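Local coordinates for putative cytochrome P450 hydroxylase (Chondromyces apiculatus DSM 436, PDB 6GMF), which probably acts as a haem-dependent monooxygenase of the cytochrome P450 family that oxidises terpenes with molecular oxygen, at residues A[108-113]-A[346-351]. Numbering follows the deposited sequence.
With HEM (protoporphyrin IX containing Fe), chain B.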
loop_
_atom_site.group_PDB
_atom_site.type_symbol
_atom_site.label_atom_id
_atom_site.label_comp_id
_atom_site.label_asym_id
_atom_site.label_seq_id
_atom_site.Cartn_x
_atom_site.Cartn_y
_atom_site.Cartn_z
ATOM N N PRO A 108 3.388 20.210 -5.818
ATOM C CA PRO A 108 4.641 20.968 -5.886
ATOM C C PRO A 108 5.694 20.532 -4.857
ATOM O O PRO A 108 6.885 20.398 -5.213
ATOM C CB PRO A 108 4.187 22.431 -5.704
ATOM C CG PRO A 108 2.770 22.393 -6.306
ATOM C CD PRO A 108 2.196 21.073 -5.816
ATOM N N ARG A 109 5.264 20.297 -3.629
ATOM C CA ARG A 109 6.192 19.866 -2.563
ATOM C C ARG A 109 6.699 18.452 -2.859
ATOM O O ARG A 109 7.814 18.165 -2.572
ATOM C CB ARG A 109 5.481 19.894 -1.215
ATOM C CG ARG A 109 6.358 19.443 -0.062
ATOM C CD ARG A 109 7.682 20.163 0.020
ATOM N NE ARG A 109 8.490 19.543 1.055
ATOM C CZ ARG A 109 9.800 19.441 1.030
ATOM N NH1 ARG A 109 10.491 19.961 0.034
ATOM N NH2 ARG A 109 10.424 18.804 1.995
ATOM N N ILE A 110 5.832 17.595 -3.354
ATOM C CA ILE A 110 6.233 16.217 -3.702
ATOM C C ILE A 110 7.304 16.260 -4.803
ATOM O O ILE A 110 8.256 15.489 -4.760
ATOM C CB ILE A 110 5.000 15.363 -4.056
ATOM C CG1 ILE A 110 4.148 15.093 -2.809
ATOM C CG2 ILE A 110 5.422 14.067 -4.741
ATOM C CD1 ILE A 110 2.789 14.510 -3.069
ATOM N N ARG A 111 7.158 17.153 -5.802
ATOM C CA ARG A 111 8.136 17.281 -6.876
ATOM C C ARG A 111 9.480 17.729 -6.277
ATOM O O ARG A 111 10.521 17.240 -6.633
ATOM C CB ARG A 111 7.569 18.239 -7.940
ATOM C CG ARG A 111 8.305 18.236 -9.266
ATOM C CD ARG A 111 7.498 18.885 -10.379
ATOM N NE ARG A 111 6.219 18.223 -10.621
ATOM C CZ ARG A 111 6.056 17.093 -11.315
ATOM N NH1 ARG A 111 7.097 16.481 -11.850
ATOM N NH2 ARG A 111 4.851 16.578 -11.463
ATOM N N ASP A 112 9.416 18.635 -5.319
ATOM C CA ASP A 112 10.651 19.137 -4.683
ATOM C C ASP A 112 11.326 17.993 -3.934
ATOM O O ASP A 112 12.502 17.906 -3.967
ATOM C CB ASP A 112 10.356 20.330 -3.774
ATOM C CG ASP A 112 10.234 21.645 -4.516
ATOM O OD1 ASP A 112 10.580 21.689 -5.678
ATOM O OD2 ASP A 112 9.790 22.591 -3.903
ATOM N N ILE A 113 10.545 17.189 -3.244
ATOM C CA ILE A 113 11.115 16.046 -2.492
ATOM C C ILE A 113 11.738 15.088 -3.502
ATOM O O ILE A 113 12.808 14.639 -3.277
ATOM C CB ILE A 113 10.013 15.391 -1.651
ATOM C CG1 ILE A 113 9.565 16.330 -0.541
ATOM C CG2 ILE A 113 10.471 14.067 -1.086
ATOM C CD1 ILE A 113 8.346 15.867 0.187
ATOM N N ALA A 346 -5.488 6.315 -2.376
ATOM C CA ALA A 346 -5.216 5.970 -3.718
ATOM C C ALA A 346 -4.731 7.206 -4.491
ATOM O O ALA A 346 -3.772 7.091 -5.236
ATOM C CB ALA A 346 -6.415 5.362 -4.380
ATOM N N PRO A 347 -5.307 8.413 -4.372
ATOM C CA PRO A 347 -4.759 9.540 -5.138
ATOM C C PRO A 347 -3.352 9.967 -4.733
ATOM O O PRO A 347 -2.573 10.438 -5.582
ATOM C CB PRO A 347 -5.730 10.698 -4.875
ATOM C CG PRO A 347 -6.483 10.296 -3.658
ATOM C CD PRO A 347 -6.548 8.774 -3.688
ATOM N N LEU A 348 -3.067 9.842 -3.435
ATOM C CA LEU A 348 -1.760 10.158 -2.909
ATOM C C LEU A 348 -0.704 9.160 -3.408
ATOM O O LEU A 348 0.345 9.540 -3.822
ATOM C CB LEU A 348 -1.781 10.231 -1.375
ATOM C CG LEU A 348 -0.426 10.616 -0.783
ATOM C CD1 LEU A 348 0.114 11.924 -1.409
ATOM C CD2 LEU A 348 -0.529 10.709 0.731
ATOM N N ALA A 349 -0.988 7.854 -3.355
ATOM C CA ALA A 349 -0.082 6.852 -3.901
ATOM C C ALA A 349 0.193 7.128 -5.380
ATOM O O ALA A 349 1.334 7.038 -5.848
ATOM C CB ALA A 349 -0.701 5.485 -3.744
ATOM N N ARG A 350 -0.884 7.378 -6.132
ATOM C CA ARG A 350 -0.794 7.614 -7.599
ATOM C C ARG A 350 0.040 8.868 -7.879
ATOM O O ARG A 350 0.813 8.858 -8.858
ATOM C CB ARG A 350 -2.197 7.740 -8.205
ATOM C CG ARG A 350 -2.903 6.409 -8.416
ATOM C CD ARG A 350 -4.323 6.581 -8.924
ATOM N NE ARG A 350 -4.828 5.382 -9.577
ATOM C CZ ARG A 350 -5.969 4.777 -9.264
ATOM N NH1 ARG A 350 -6.785 5.323 -8.380
ATOM N NH2 ARG A 350 -6.288 3.631 -9.837
ATOM N N LEU A 351 -0.120 9.898 -7.045
ATOM C CA LEU A 351 0.609 11.163 -7.212
ATOM C C LEU A 351 2.093 11.011 -6.863
ATOM O O LEU A 351 2.957 11.444 -7.599
ATOM C CB LEU A 351 -0.034 12.212 -6.301
ATOM C CG LEU A 351 0.586 13.599 -6.383
ATOM C CD1 LEU A 351 0.658 14.055 -7.840
ATOM C CD2 LEU A 351 -0.202 14.569 -5.531
HETATM C CHA HEM B . -7.203 0.813 2.217
HETATM C CHB HEM B . -4.091 -0.563 -1.048
HETATM C CHC HEM B . -1.611 3.524 -0.290
HETATM C CHD HEM B . -4.521 4.709 3.257
HETATM C C1A HEM B . -6.582 0.099 1.220
HETATM C C2A HEM B . -7.159 -1.080 0.672
HETATM C C3A HEM B . -6.248 -1.490 -0.248
HETATM C C4A HEM B . -5.191 -0.544 -0.255
HETATM C CMA HEM B . -6.258 -2.735 -1.101
HETATM C CAA HEM B . -8.452 -1.766 1.015
HETATM C CBA HEM B . -8.364 -2.656 2.285
HETATM C CGA HEM B . -9.626 -3.453 2.543
HETATM O O1A HEM B . -10.561 -3.453 1.704
HETATM O O2A HEM B . -9.581 -4.184 3.587
HETATM C C1B HEM B . -3.100 0.427 -1.140
HETATM C C2B HEM B . -2.007 0.435 -2.076
HETATM C C3B HEM B . -1.284 1.568 -1.877
HETATM C C4B HEM B . -1.972 2.289 -0.803
HETATM C CMB HEM B . -1.788 -0.668 -3.032
HETATM C CAB HEM B . -0.077 2.124 -2.603
HETATM C CBB HEM B . 0.186 1.723 -3.803
HETATM C C1C HEM B . -2.178 4.260 0.690
HETATM C C2C HEM B . -1.676 5.521 1.160
HETATM C C3C HEM B . -2.551 5.831 2.188
HETATM C C4C HEM B . -3.485 4.783 2.349
HETATM C CMC HEM B . -0.603 6.355 0.520
HETATM C CAC HEM B . -2.602 7.017 3.043
HETATM C CBC HEM B . -1.655 7.921 3.137
HETATM C C1D HEM B . -5.463 3.714 3.266
HETATM C C2D HEM B . -6.567 3.676 4.270
HETATM C C3D HEM B . -7.323 2.600 3.968
HETATM C C4D HEM B . -6.691 1.980 2.799
HETATM C CMD HEM B . -6.714 4.737 5.350
HETATM C CAD HEM B . -8.553 2.140 4.700
HETATM C CBD HEM B . -9.894 2.610 4.112
HETATM C CGD HEM B . -11.093 2.023 4.826
HETATM O O1D HEM B . -12.174 2.617 4.672
HETATM O O2D HEM B . -10.979 0.969 5.506
HETATM N NA HEM B . -5.370 0.430 0.635
HETATM N NB HEM B . -3.018 1.552 -0.439
HETATM N NC HEM B . -3.242 3.795 1.439
HETATM N ND HEM B . -5.560 2.611 2.447
HETATM FE FE HEM B . -4.389 2.142 0.965
HETATM O O HOH W 1 -3.236 0.897 2.431
#
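Ile110 reaches from helix 107-119 to the first turn and a half of helix 346-363 with one methyl, CD1, which meets Leu348 and Leu351 at once. Its CD1 lies 3.9 Å from Leu351 CD2 and 4.1 Å from Leu348 CD1, and Leu351 CG is at the same 4.1 Å from Ile110 CD1. The branch that carries this methyl has CG1 opposite the carbonyl carbon (chi1 -70°), and an extended chi2 of 168° stretches it straight out to the other helix, across a gap that leaves the closest CA atoms, those of Ile110 and Leu351, 8.3 Å apart. Leu348 and Leu351 are twins in conformation: each swings CG away from its own backbone N (chi1 near 180°) and turns its methyls alike, but Leu351 offers CD2 to the isoleucine and Leu348 offers CD1. The two leucines stand about one turn apart on the helix, so a single methyl can touch both; contact is purely apolar and small, 113 Å² in all. Leu348 faces two ways, for its other methyl, CD2, packs 3.9 Å from the haem vinyl carbon CBC, and it thus lies between Ile110 and that vinyl. One residue on, Ala349 CB sits 3.6 Å from CAB of the second vinyl. Helix 346-363 follows closely on Cys343, the axial thiolate ligand, as the L helix does in P450s. Val103 of helix 100-105 packs on both leucines, Met137 and Val141 of helix 136-145 cover Ile110, and farther along helix 346-363 Val355 extends the apolar seam while Glu358 forms a salt bridge with Arg111.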